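Local coordinates for protein oxygenase-reductase (Streptomyces fradiae, PDB 4OSP) that probably reduces the C-6 ketone of angucyclinone polyketides with NADPH, as the C-terminal short-chain ketoreductase domain of the longer urdamycin protein UrdM, at residues B[32-37]-B[55-60]. Residues are numbered along the deposited sequence; the frame is centred on the assembly and turned at random.
Sequences TAIRLA and DETVAT
I34 sets its terminal methyl against that of T60, with CD1 of I34 4.1 Å from CG2 of T60, the two side chains crossing at a slant. CG1 of I34 lies anti to its own carbonyl carbon (chi1 -71°), and the extended chi2 carries CD1 out to the neighbouring helix. One turn earlier, CG2 of T57 sits 4.3 Å from CG1 of I34 and equally close to CB of A33, a methyl shared between two adjacent residues. Both threonines thus meet the other helix with carbon. The hydroxyl of T60 serves its own helix: OG1 of T60 bonds to O of E56 at 3.0 Å, tilted 34° from the carbonyl plane, while the backbone N of T60 reaches the same oxygen from the opposite face. OG1 of T57 has the backbone O of A53, in its own helix, and that of S24, in a loop, as weak hydrogen-bond partners. No hydrogen bond joins the segments, and just 136 Å² is buried between them; their axes come within 10.0 Å at 28°, running in the same general direction. A33 and T57 are buried, both resting on strand 42-47, through V43 and V45 respectively, whereas I34 and T60 are partly exposed. The side chain of T57 also lies about 5 Å from that of S25, which binds NADP(+) in a structure of this protein, so T57 lies beside the cofactor-binding loop preceding helix 27-38. Helices 27-38 and 51-63, linked through strand 42-47, belong to the beta-alpha-beta-alpha-beta opening of the Rossmann fold of short-chain dehydrogenases/reductases.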
loop_
_atom_site.group_PDB
_atom_site.type_symbol
_atom_site.label_atom_id
_atom_site.label_comp_id
_atom_site.label_asym_id
_atom_site.label_seq_id
_atom_site.Cartn_x
_atom_site.Cartn_y
_atom_site.Cartn_z
ATOM N N THR B 32 -8.263 -9.353 24.115
ATOM C CA THR B 32 -8.870 -10.043 22.983
ATOM C C THR B 32 -9.630 -11.275 23.453
ATOM O O THR B 32 -10.808 -11.464 23.090
ATOM C CB THR B 32 -7.824 -10.446 21.922
ATOM O OG1 THR B 32 -7.178 -9.268 21.416
ATOM C CG2 THR B 32 -8.493 -11.185 20.770
ATOM N N ALA B 33 -8.965 -12.099 24.272
ATOM C CA ALA B 33 -9.611 -13.274 24.853
ATOM C C ALA B 33 -10.882 -12.873 25.618
ATOM O O ALA B 33 -11.941 -13.505 25.467
ATOM C CB ALA B 33 -8.643 -14.043 25.752
ATOM N N ILE B 34 -10.787 -11.803 26.400
ATOM C CA ILE B 34 -11.938 -11.297 27.151
ATOM C C ILE B 34 -13.109 -10.859 26.245
ATOM O O ILE B 34 -14.267 -11.232 26.488
ATOM C CB ILE B 34 -11.516 -10.171 28.135
ATOM C CG1 ILE B 34 -10.706 -10.770 29.298
ATOM C CG2 ILE B 34 -12.730 -9.393 28.644
ATOM C CD1 ILE B 34 -9.927 -9.754 30.123
ATOM N N ARG B 35 -12.814 -10.094 25.196
ATOM C CA ARG B 35 -13.882 -9.595 24.325
ATOM C C ARG B 35 -14.577 -10.725 23.544
ATOM O O ARG B 35 -15.807 -10.730 23.408
ATOM C CB ARG B 35 -13.379 -8.475 23.382
ATOM C CG ARG B 35 -14.443 -7.922 22.427
ATOM C CD ARG B 35 -15.581 -7.241 23.176
ATOM N NE ARG B 35 -16.790 -7.060 22.362
ATOM C CZ ARG B 35 -17.116 -5.919 21.755
ATOM N NH1 ARG B 35 -16.322 -4.857 21.853
ATOM N NH2 ARG B 35 -18.235 -5.833 21.054
ATOM N N LEU B 36 -13.790 -11.679 23.045
ATOM C CA LEU B 36 -14.342 -12.859 22.373
ATOM C C LEU B 36 -15.292 -13.648 23.276
ATOM O O LEU B 36 -16.422 -13.943 22.885
ATOM C CB LEU B 36 -13.221 -13.762 21.833
ATOM C CG LEU B 36 -12.362 -13.165 20.713
ATOM C CD1 LEU B 36 -11.227 -14.112 20.333
ATOM C CD2 LEU B 36 -13.187 -12.784 19.492
ATOM N N ALA B 37 -14.838 -13.947 24.494
ATOM C CA ALA B 37 -15.666 -14.630 25.504
ATOM C C ALA B 37 -16.966 -13.886 25.798
ATOM O O ALA B 37 -18.041 -14.495 25.862
ATOM C CB ALA B 37 -14.879 -14.846 26.791
ATOM N N ASP B 55 -4.661 -18.430 34.173
ATOM C CA ASP B 55 -5.823 -18.752 34.999
ATOM C C ASP B 55 -6.569 -17.509 35.475
ATOM O O ASP B 55 -7.776 -17.554 35.707
ATOM C CB ASP B 55 -5.412 -19.637 36.184
ATOM C CG ASP B 55 -5.000 -21.028 35.746
ATOM O OD1 ASP B 55 -5.554 -21.522 34.741
ATOM O OD2 ASP B 55 -4.119 -21.630 36.394
ATOM N N GLU B 56 -5.857 -16.397 35.590
ATOM C CA GLU B 56 -6.480 -15.121 35.945
ATOM C C GLU B 56 -7.417 -14.595 34.835
ATOM O O GLU B 56 -8.536 -14.127 35.119
ATOM C CB GLU B 56 -5.414 -14.090 36.284
ATOM C CG GLU B 56 -5.888 -12.998 37.234
ATOM C CD GLU B 56 -4.756 -12.083 37.706
ATOM O OE1 GLU B 56 -3.635 -12.147 37.132
ATOM O OE2 GLU B 56 -4.989 -11.297 38.659
ATOM N N THR B 57 -6.964 -14.685 33.582
ATOM C CA THR B 57 -7.791 -14.324 32.432
ATOM C C THR B 57 -9.038 -15.191 32.385
ATOM O O THR B 57 -10.159 -14.700 32.156
ATOM C CB THR B 57 -7.038 -14.537 31.108
ATOM O OG1 THR B 57 -5.751 -13.910 31.176
ATOM C CG2 THR B 57 -7.840 -13.956 29.939
ATOM N N VAL B 58 -8.830 -16.488 32.588
ATOM C CA VAL B 58 -9.914 -17.458 32.604
ATOM C C VAL B 58 -10.928 -17.076 33.680
ATOM O O VAL B 58 -12.138 -17.010 33.414
ATOM C CB VAL B 58 -9.367 -18.893 32.804
ATOM C CG1 VAL B 58 -10.479 -19.865 33.191
ATOM C CG2 VAL B 58 -8.663 -19.351 31.543
ATOM N N ALA B 59 -10.423 -16.782 34.878
ATOM C CA ALA B 59 -11.269 -16.342 35.991
ATOM C C ALA B 59 -12.069 -15.088 35.630
ATOM O O ALA B 59 -13.270 -15.011 35.896
ATOM C CB ALA B 59 -10.432 -16.111 37.244
ATOM N N THR B 60 -11.411 -14.115 35.003
ATOM C CA THR B 60 -12.086 -12.876 34.625
ATOM C C THR B 60 -13.217 -13.141 33.635
ATOM O O THR B 60 -14.315 -12.567 33.755
ATOM C CB THR B 60 -11.100 -11.870 34.023
ATOM O OG1 THR B 60 -10.069 -11.602 34.976
ATOM C CG2 THR B 60 -11.812 -10.559 33.649
#